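Local coordinates for protein catechol 2,3-dioxygenase (Rhodococcus sp., PDB 2WL9) that probably catalyses the iron-dependent extradiol cleavage of catechol-type aromatic rings, a step in the breakdown of aromatic hydrocarbons, at residues C[189-197]-C[266-274]; C[236-245]-C[281-292]. All coordinates share one frame; numbering follows the deposited sequence.

Interaction 1: residues C[189-197]-C[266-274]; sequences FMHCNDRHH and WGSRPAPAQ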
loop_
_atom_site.group_PDB
_atom_site.type_symbol
_atom_site.label_atom_id
_atom_site.label_comp_id
_atom_site.label_asym_id
_atom_site.label_seq_id
_atom_site.Cartn_x
_atom_site.Cartn_y
_atom_site.Cartn_z
ATOM N N PHE C 189 2.454 -27.757 22.615
ATOM C CA PHE C 189 2.967 -26.406 22.396
ATOM C C PHE C 189 1.822 -25.423 22.532
ATOM O O PHE C 189 0.716 -25.669 22.040
ATOM C CB PHE C 189 3.580 -26.285 21.000
ATOM C CG PHE C 189 4.805 -27.131 20.794
ATOM C CD1 PHE C 189 6.062 -26.544 20.736
ATOM C CD2 PHE C 189 4.705 -28.512 20.638
ATOM C CE1 PHE C 189 7.204 -27.319 20.547
ATOM C CE2 PHE C 189 5.839 -29.292 20.448
ATOM C CZ PHE C 189 7.090 -28.692 20.401
ATOM N N MET C 190 2.094 -24.298 23.187
ATOM C CA MET C 190 1.056 -23.326 23.479
ATOM C C MET C 190 1.507 -21.894 23.224
ATOM O O MET C 190 2.670 -21.551 23.422
ATOM C CB MET C 190 0.554 -23.496 24.915
ATOM C CG MET C 190 0.155 -24.930 25.234
ATOM S SD MET C 190 -0.671 -25.110 26.801
ATOM C CE MET C 190 -2.322 -24.529 26.396
ATOM N N HIS C 191 0.554 -21.072 22.789
ATOM C CA HIS C 191 0.801 -19.686 22.397
ATOM C C HIS C 191 -0.242 -18.745 23.022
ATOM O O HIS C 191 -1.342 -19.170 23.379
ATOM C CB HIS C 191 0.766 -19.569 20.869
ATOM C CG HIS C 191 -0.347 -20.349 20.234
ATOM N ND1 HIS C 191 -1.624 -19.849 20.102
ATOM C CD2 HIS C 191 -0.377 -21.602 19.721
ATOM C CE1 HIS C 191 -2.390 -20.757 19.519
ATOM N NE2 HIS C 191 -1.656 -21.827 19.273
ATOM N N CYS C 192 0.115 -17.472 23.163
ATOM C CA CYS C 192 -0.810 -16.468 23.698
ATOM C C CYS C 192 -0.676 -15.137 22.949
ATOM O O CYS C 192 -1.211 -14.111 23.372
ATOM C CB CYS C 192 -0.580 -16.277 25.201
ATOM S SG CYS C 192 1.091 -15.767 25.644
ATOM N N ASN C 193 0.051 -15.179 21.835
ATOM C CA ASN C 193 0.281 -14.018 20.970
ATOM C C ASN C 193 0.855 -14.499 19.640
ATOM O O ASN C 193 0.803 -15.698 19.338
ATOM C CB ASN C 193 1.224 -13.005 21.640
ATOM C CG ASN C 193 2.554 -13.614 22.034
ATOM O OD1 ASN C 193 3.208 -14.284 21.232
ATOM N ND2 ASN C 193 2.962 -13.385 23.276
ATOM N N ASP C 194 1.405 -13.570 18.859
ATOM C CA ASP C 194 1.928 -13.884 17.523
ATOM C C ASP C 194 3.156 -14.799 17.526
ATOM O O ASP C 194 3.529 -15.314 16.475
ATOM C CB ASP C 194 2.255 -12.603 16.748
ATOM C CG ASP C 194 1.039 -11.991 16.056
ATOM O OD1 ASP C 194 1.163 -10.835 15.585
ATOM O OD2 ASP C 194 -0.028 -12.645 15.972
ATOM N N ARG C 195 3.800 -14.996 18.678
ATOM C CA ARG C 195 4.911 -15.947 18.735
ATOM C C ARG C 195 4.376 -17.365 18.604
ATOM O O ARG C 195 3.478 -17.765 19.360
ATOM C CB ARG C 195 5.739 -15.801 20.016
ATOM C CG ARG C 195 7.022 -16.614 19.968
ATOM C CD ARG C 195 7.860 -16.467 21.233
ATOM N NE ARG C 195 8.348 -15.103 21.467
ATOM C CZ ARG C 195 9.352 -14.522 20.808
ATOM N NH1 ARG C 195 9.995 -15.157 19.832
ATOM N NH2 ARG C 195 9.712 -13.285 21.122
ATOM N N HIS C 196 4.936 -18.124 17.658
ATOM C CA HIS C 196 4.415 -19.462 17.341
ATOM C C HIS C 196 4.032 -20.238 18.593
ATOM O O HIS C 196 2.927 -20.779 18.682
ATOM C CB HIS C 196 5.388 -20.312 16.525
ATOM C CG HIS C 196 4.900 -21.713 16.335
ATOM N ND1 HIS C 196 4.104 -22.083 15.272
ATOM C CD2 HIS C 196 5.029 -22.817 17.108
ATOM C CE1 HIS C 196 3.779 -23.358 15.390
ATOM N NE2 HIS C 196 4.326 -23.828 16.496
ATOM N N HIS C 197 4.970 -20.315 19.532
ATOM C CA HIS C 197 4.665 -20.757 20.892
ATOM C C HIS C 197 5.519 -20.011 21.917
ATOM O O HIS C 197 6.626 -19.559 21.599
ATOM C CB HIS C 197 4.777 -22.287 21.047
ATOM C CG HIS C 197 6.113 -22.853 20.673
ATOM N ND1 HIS C 197 7.026 -23.289 21.609
ATOM C CD2 HIS C 197 6.681 -23.079 19.464
ATOM C CE1 HIS C 197 8.101 -23.754 20.993
ATOM N NE2 HIS C 197 7.916 -23.636 19.692
ATOM N N TRP C 266 15.938 -17.228 14.381
ATOM C CA TRP C 266 15.548 -16.171 13.456
ATOM C C TRP C 266 14.408 -16.653 12.561
ATOM O O TRP C 266 14.365 -17.825 12.182
ATOM C CB TRP C 266 16.726 -15.754 12.569
ATOM C CG TRP C 266 16.327 -14.807 11.467
ATOM C CD1 TRP C 266 16.204 -13.456 11.561
ATOM C CD2 TRP C 266 15.977 -15.151 10.117
ATOM N NE1 TRP C 266 15.804 -12.927 10.352
ATOM C CE2 TRP C 266 15.658 -13.945 9.449
ATOM C CE3 TRP C 266 15.897 -16.361 9.410
ATOM C CZ2 TRP C 266 15.272 -13.910 8.105
ATOM C CZ3 TRP C 266 15.508 -16.327 8.070
ATOM C CH2 TRP C 266 15.201 -15.109 7.433
ATOM N N GLY C 267 13.498 -15.739 12.225
ATOM C CA GLY C 267 12.447 -16.008 11.242
ATOM C C GLY C 267 11.315 -16.904 11.708
ATOM O O GLY C 267 10.751 -17.656 10.903
ATOM N N SER C 268 10.974 -16.831 12.996
ATOM C CA SER C 268 9.862 -17.618 13.525
ATOM C C SER C 268 8.539 -17.133 12.939
ATOM O O SER C 268 8.267 -15.930 12.894
ATOM C CB SER C 268 9.819 -17.567 15.053
ATOM O OG SER C 268 9.039 -18.635 15.570
ATOM N N ARG C 269 7.725 -18.075 12.467
ATOM C CA ARG C 269 6.416 -17.734 11.905
ATOM C C ARG C 269 5.363 -17.655 13.013
ATOM O O ARG C 269 5.553 -18.228 14.093
ATOM C CB ARG C 269 5.992 -18.752 10.836
ATOM C CG ARG C 269 5.468 -20.072 11.386
ATOM C CD ARG C 269 4.889 -20.941 10.272
ATOM N NE ARG C 269 4.387 -22.210 10.791
ATOM C CZ ARG C 269 3.401 -22.915 10.238
ATOM N NH1 ARG C 269 2.790 -22.472 9.145
ATOM N NH2 ARG C 269 3.013 -24.057 10.792
ATOM N N PRO C 270 4.241 -16.957 12.752
ATOM C CA PRO C 270 3.175 -16.939 13.752
ATOM C C PRO C 270 2.510 -18.310 13.907
ATOM O O PRO C 270 2.546 -19.124 12.981
ATOM C CB PRO C 270 2.170 -15.927 13.177
ATOM C CG PRO C 270 2.958 -15.103 12.220
ATOM C CD PRO C 270 3.952 -16.048 11.627
ATOM N N ALA C 271 1.907 -18.561 15.067
ATOM C CA ALA C 271 1.136 -19.786 15.272
ATOM C C ALA C 271 -0.010 -19.845 14.260
ATOM O O ALA C 271 -0.708 -18.845 14.071
ATOM C CB ALA C 271 0.584 -19.842 16.697
ATOM N N PRO C 272 -0.206 -21.011 13.604
ATOM C CA PRO C 272 -1.342 -21.157 12.691
ATOM C C PRO C 272 -2.645 -20.930 13.446
ATOM O O PRO C 272 -2.732 -21.255 14.636
ATOM C CB PRO C 272 -1.250 -22.617 12.236
ATOM C CG PRO C 272 0.163 -23.027 12.509
ATOM C CD PRO C 272 0.557 -22.266 13.733
ATOM N N ALA C 273 -3.635 -20.364 12.759
ATOM C CA ALA C 273 -4.935 -20.073 13.359
ATOM C C ALA C 273 -5.587 -21.341 13.892
ATOM O O ALA C 273 -6.334 -21.307 14.882
ATOM C CB ALA C 273 -5.840 -19.407 12.341
ATOM N N GLN C 274 -5.290 -22.462 13.233
ATOM C CA GLN C 274 -5.887 -23.746 13.582
ATOM C C GLN C 274 -4.820 -24.807 13.818
ATOM O O GLN C 274 -3.773 -24.790 13.178
ATOM C CB GLN C 274 -6.825 -24.199 12.478
ATOM C CG GLN C 274 -7.810 -23.135 12.051
ATOM C CD GLN C 274 -8.794 -23.658 11.060
ATOM O OE1 GLN C 274 -9.011 -23.060 10.004
ATOM N NE2 GLN C 274 -9.400 -24.795 11.381
#
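His196 and Ala271 bring the two segments together in the iron-binding half of this vicinal oxygen chelate (VOC) fold. Here the turn that follows strand 184-191 meets the proline-rich chain that leaves strand 261-266. The segments share van der Waals, CH-pi and CH...O contacts, and none of their hydrogen bonds joins one to the other.

The CH-pi contact belongs to His191 and Ala271. Methyl CB of Ala271 lies over one face of the imidazole, 3.7 Å from the ring centroid and 16° off its normal, closest to CD2. The ring is brought there by a chi1 of 42°, which sets CG between the backbone N and the carbonyl carbon. Alanine suits the place because its single methyl fits under the ring while also touching His196 O, with CB and O 3.2 Å apart.

Carbonyl oxygens meet carbon at two other points. Asp194 O receives a CA-H...O contact from Pro270 CA at 3.2 Å, and Arg269 O sits 3.2 Å from His196 CB. His196 O, Arg269 O and Ala271 N are buried here without a polar partner in the model; carbon groups lie against the two oxygens.

The turn has its own internal support: Asn193 OD1 accepts from Arg195 N at 2.7 Å, forming an Asx turn. Arg195 points away from 266-274, and its long guanidinium side chain reaches Glu216 in a salt bridge and the carbonyl of Val141.

The side chain of His196 is about 8 Å from the bound iron. Its ring leaves the backbone with CG opposite N (chi1 174°) and has NE2 hydrogen-bonded to Glu174. It crosses the puckered Pro272 ring at a slant, and His196 CE1 rests 3.8 Å from Pro272 CD.

Interaction 2: residues C[236-245]-C[281-292]; sequences DVTLQIGKHS and DIFGHDNEVEGY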
loop_
_atom_site.group_PDB
_atom_site.type_symbol
_atom_site.label_atom_id
_atom_site.label_comp_id
_atom_site.label_asym_id
_atom_site.label_seq_id
_atom_site.Cartn_x
_atom_site.Cartn_y
_atom_site.Cartn_z
ATOM N N ASP C 236 29.241 -26.452 23.648
ATOM C CA ASP C 236 28.476 -27.593 23.130
ATOM C C ASP C 236 27.216 -27.192 22.372
ATOM O O ASP C 236 26.391 -26.429 22.881
ATOM C CB ASP C 236 28.103 -28.550 24.268
ATOM C CG ASP C 236 29.309 -29.270 24.851
ATOM O OD1 ASP C 236 30.393 -29.234 24.232
ATOM O OD2 ASP C 236 29.163 -29.884 25.926
ATOM N N VAL C 237 27.098 -27.710 21.150
ATOM C CA VAL C 237 25.897 -27.584 20.328
ATOM C C VAL C 237 25.233 -28.957 20.313
ATOM O O VAL C 237 25.816 -29.926 19.810
ATOM C CB VAL C 237 26.240 -27.130 18.875
ATOM C CG1 VAL C 237 25.059 -27.338 17.927
ATOM C CG2 VAL C 237 26.675 -25.676 18.848
ATOM N N THR C 238 24.036 -29.045 20.889
ATOM C CA THR C 238 23.285 -30.309 20.948
ATOM C C THR C 238 22.512 -30.598 19.662
ATOM O O THR C 238 22.408 -31.748 19.239
ATOM C CB THR C 238 22.297 -30.338 22.120
ATOM O OG1 THR C 238 21.153 -29.532 21.808
ATOM C CG2 THR C 238 22.960 -29.805 23.365
ATOM N N LEU C 239 21.943 -29.553 19.071
ATOM C CA LEU C 239 21.290 -29.653 17.770
ATOM C C LEU C 239 21.834 -28.556 16.863
ATOM O O LEU C 239 21.819 -27.376 17.222
ATOM C CB LEU C 239 19.759 -29.557 17.903
ATOM C CG LEU C 239 19.010 -30.624 18.722
ATOM C CD1 LEU C 239 17.587 -30.172 19.055
ATOM C CD2 LEU C 239 18.988 -31.989 18.035
ATOM N N GLN C 240 22.335 -28.957 15.697
ATOM C CA GLN C 240 22.889 -28.023 14.721
ATOM C C GLN C 240 21.784 -27.130 14.134
ATOM O O GLN C 240 20.593 -27.360 14.384
ATOM C CB GLN C 240 23.613 -28.784 13.606
ATOM C CG GLN C 240 24.632 -29.807 14.111
ATOM C CD GLN C 240 25.381 -30.512 12.988
ATOM O OE1 GLN C 240 24.872 -30.664 11.883
ATOM N NE2 GLN C 240 26.597 -30.953 13.278
ATOM N N ILE C 241 22.187 -26.116 13.370
ATOM C CA ILE C 241 21.240 -25.238 12.679
ATOM C C ILE C 241 20.219 -26.059 11.894
ATOM O O ILE C 241 20.568 -27.042 11.238
ATOM C CB ILE C 241 21.948 -24.246 11.716
ATOM C CG1 ILE C 241 22.941 -23.358 12.473
ATOM C CG2 ILE C 241 20.921 -23.371 10.986
ATOM C CD1 ILE C 241 23.944 -22.643 11.566
ATOM N N GLY C 242 18.954 -25.658 11.995
ATOM C CA GLY C 242 17.879 -26.261 11.219
ATOM C C GLY C 242 16.533 -25.600 11.446
ATOM O O GLY C 242 16.450 -24.464 11.935
ATOM N N LYS C 243 15.475 -26.320 11.083
ATOM C CA LYS C 243 14.117 -25.805 11.182
ATOM C C LYS C 243 13.139 -26.871 11.640
ATOM O O LYS C 243 13.036 -27.935 11.026
ATOM C CB LYS C 243 13.634 -25.275 9.831
ATOM C CG LYS C 243 14.123 -23.905 9.473
ATOM C CD LYS C 243 13.205 -23.309 8.430
ATOM C CE LYS C 243 13.696 -21.961 7.961
ATOM N NZ LYS C 243 12.973 -21.573 6.725
ATOM N N HIS C 244 12.416 -26.567 12.714
ATOM C CA HIS C 244 11.273 -27.369 13.125
ATOM C C HIS C 244 10.118 -27.093 12.163
ATOM O O HIS C 244 10.008 -25.989 11.621
ATOM C CB HIS C 244 10.844 -27.004 14.547
ATOM C CG HIS C 244 11.906 -27.210 15.580
ATOM N ND1 HIS C 244 12.401 -28.456 15.902
ATOM C CD2 HIS C 244 12.546 -26.330 16.387
ATOM C CE1 HIS C 244 13.317 -28.332 16.846
ATOM N NE2 HIS C 244 13.422 -27.054 17.160
ATOM N N SER C 245 9.256 -28.086 11.953
ATOM C CA SER C 245 8.104 -27.903 11.067
ATOM C C SER C 245 7.026 -26.999 11.666
ATOM O O SER C 245 6.216 -26.420 10.929
ATOM C CB SER C 245 7.507 -29.249 10.651
ATOM O OG SER C 245 8.453 -30.014 9.934
ATOM N N ASP C 281 10.943 -32.716 11.506
ATOM C CA ASP C 281 11.440 -31.368 11.225
ATOM C C ASP C 281 11.704 -31.191 9.725
ATOM O O ASP C 281 11.711 -32.169 8.969
ATOM C CB ASP C 281 12.759 -31.141 11.969
ATOM C CG ASP C 281 12.572 -30.799 13.442
ATOM O OD1 ASP C 281 11.429 -30.802 13.954
ATOM O OD2 ASP C 281 13.603 -30.505 14.083
ATOM N N ILE C 282 11.937 -29.948 9.303
ATOM C CA ILE C 282 12.140 -29.632 7.878
ATOM C C ILE C 282 13.549 -30.000 7.411
ATOM O O ILE C 282 13.706 -30.845 6.528
ATOM C CB ILE C 282 11.804 -28.144 7.540
ATOM C CG1 ILE C 282 10.439 -27.755 8.110
ATOM C CG2 ILE C 282 11.814 -27.915 6.010
ATOM C CD1 ILE C 282 10.079 -26.260 7.972
ATOM N N PHE C 283 14.565 -29.369 8.001
ATOM C CA PHE C 283 15.967 -29.677 7.688
ATOM C C PHE C 283 16.886 -29.410 8.885
ATOM O O PHE C 283 16.464 -28.812 9.875
ATOM C CB PHE C 283 16.448 -28.918 6.435
ATOM C CG PHE C 283 16.462 -27.416 6.585
ATOM C CD1 PHE C 283 15.387 -26.650 6.139
ATOM C CD2 PHE C 283 17.552 -26.765 7.159
ATOM C CE1 PHE C 283 15.396 -25.257 6.273
ATOM C CE2 PHE C 283 17.562 -25.373 7.301
ATOM C CZ PHE C 283 16.489 -24.624 6.858
ATOM N N GLY C 284 18.137 -29.860 8.784
ATOM C CA GLY C 284 19.130 -29.647 9.834
ATOM C C GLY C 284 18.678 -30.173 11.183
ATOM O O GLY C 284 17.960 -31.167 11.251
ATOM N N HIS C 285 19.075 -29.487 12.255
ATOM C CA HIS C 285 18.789 -29.934 13.627
ATOM C C HIS C 285 19.323 -31.346 13.874
ATOM O O HIS C 285 18.728 -32.143 14.612
ATOM C CB HIS C 285 17.290 -29.857 13.945
ATOM C CG HIS C 285 16.802 -28.474 14.240
ATOM N ND1 HIS C 285 17.631 -27.472 14.692
ATOM C CD2 HIS C 285 15.560 -27.939 14.185
ATOM C CE1 HIS C 285 16.925 -26.372 14.880
ATOM N NE2 HIS C 285 15.663 -26.631 14.587
ATOM N N ASP C 286 20.445 -31.646 13.229
ATOM C CA ASP C 286 21.125 -32.922 13.400
ATOM C C ASP C 286 21.690 -32.980 14.806
ATOM O O ASP C 286 22.197 -31.975 15.316
ATOM C CB ASP C 286 22.249 -33.051 12.379
ATOM C CG ASP C 286 21.776 -32.777 10.967
ATOM O OD1 ASP C 286 21.127 -33.672 10.383
ATOM O OD2 ASP C 286 22.038 -31.663 10.453
ATOM N N ASN C 287 21.582 -34.151 15.429
ATOM C CA ASN C 287 22.103 -34.369 16.771
ATOM C C ASN C 287 23.619 -34.302 16.796
ATOM O O ASN C 287 24.287 -34.909 15.963
ATOM C CB ASN C 287 21.619 -35.709 17.332
ATOM C CG ASN C 287 20.108 -35.778 17.446
ATOM O OD1 ASN C 287 19.410 -36.051 16.467
ATOM N ND2 ASN C 287 19.595 -35.524 18.641
ATOM N N GLU C 288 24.153 -33.539 17.742
ATOM C CA GLU C 288 25.591 -33.426 17.921
ATOM C C GLU C 288 25.938 -33.843 19.357
ATOM O O GLU C 288 25.833 -35.026 19.692
ATOM C CB GLU C 288 26.050 -32.002 17.588
ATOM C CG GLU C 288 27.542 -31.824 17.314
ATOM C CD GLU C 288 27.872 -30.426 16.801
ATOM O OE1 GLU C 288 27.023 -29.825 16.105
ATOM O OE2 GLU C 288 28.979 -29.921 17.092
ATOM N N VAL C 289 26.318 -32.885 20.204
ATOM C CA VAL C 289 26.691 -33.179 21.594
ATOM C C VAL C 289 25.473 -33.670 22.376
ATOM O O VAL C 289 24.482 -32.953 22.523
ATOM C CB VAL C 289 27.347 -31.961 22.303
ATOM C CG1 VAL C 289 27.835 -32.353 23.692
ATOM C CG2 VAL C 289 28.508 -31.409 21.475
ATOM N N GLU C 290 25.549 -34.906 22.862
ATOM C CA GLU C 290 24.399 -35.546 23.499
ATOM C C GLU C 290 24.323 -35.302 25.008
ATOM O O GLU C 290 25.301 -34.881 25.628
ATOM C CB GLU C 290 24.366 -37.045 23.170
ATOM C CG GLU C 290 24.086 -37.323 21.695
ATOM C CD GLU C 290 23.763 -38.778 21.408
ATOM O OE1 GLU C 290 22.803 -39.315 22.008
ATOM O OE2 GLU C 290 24.459 -39.376 20.560
ATOM N N GLY C 291 23.145 -35.546 25.578
ATOM C CA GLY C 291 22.956 -35.505 27.032
ATOM C C GLY C 291 22.293 -34.263 27.599
ATOM O O GLY C 291 22.379 -34.009 28.805
ATOM N N TYR C 292 21.633 -33.491 26.740
ATOM C CA TYR C 292 20.925 -32.286 27.178
ATOM C C TYR C 292 19.402 -32.429 27.075
ATOM O O TYR C 292 18.670 -31.436 27.137
ATOM C CB TYR C 292 21.412 -31.055 26.401
ATOM C CG TYR C 292 22.828 -30.619 26.732
ATOM C CD1 TYR C 292 23.928 -31.213 26.109
ATOM C CD2 TYR C 292 23.064 -29.608 27.658
ATOM C CE1 TYR C 292 25.230 -30.811 26.405
ATOM C CE2 TYR C 292 24.360 -29.198 27.962
ATOM C CZ TYR C 292 25.436 -29.803 27.336
ATOM O OH TYR C 292 26.715 -29.400 27.640
#
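His285 and Gln240 mark the middle of an antiparallel pairing in which the C-terminal chain adds a short, weakly bonded strand to the VOC sheet beside 242-243. Thr238 and Leu239 form a classic beta bulge opposite Tyr253.

Backbone bonds run the length of the pairing. Val237 O and Thr238 O accept from Val289 N and Glu288 N, Gln240 N gives to Asp286 O, and Lys243 uses both its N, toward Phe283 O, and its O, toward Ile282 N. His285 is held twice: its N bonds to Ile241 O, and ND1 donates to Gln240 O at 3.0 Å, almost straight along the carbonyl bond. The imidazole is thereby laid against Gly242, whose CA stands 3.7 Å from the ring centroid; a glycine is needed there, since a CB would run into His285 N and Phe283 O.

Side-chain acceptors are met in different ways. Tyr292 OH donates to the anti lone pair of Asp236 OD2 at 3.0 Å. Gln240 NE2 reaches Glu288 OE1 at 3.1 Å from above the carboxylate plane, while OE2 of that glutamate makes a salt bridge to Arg231. His244 ND1 gives a weak bond to Asp281 OD1, and its NE2 bonds to the iron ligand Tyr253.

Lys243 extends past the Phe283 ring, its CB over one face, to a salt bridge with Asp221 of the third subunit. Buried Val289 O lacks a polar partner in the model and meets Thr238 CA at 3.3 Å.

How the interactions relate
Both interactions belong to the branched sheet around the iron, and both are partly buried. Interaction 1 lies nearer the centre of the chain and brings together a turn and a proline-rich run by van der Waals, CH-pi and CH...O contacts. Interaction 2 lies farther out, buries over three times the area and is stitched by many backbone and side-chain hydrogen bonds, so backbone polar groups pair across it as they do not across interaction 1. Arg269 NH2 and Ser245 O approach at 4.0 Å, the point where the two touch. Both contacts reach the second subunit; the third is met by Trp266 of interaction 1, through packing, and by several residues of interaction 2.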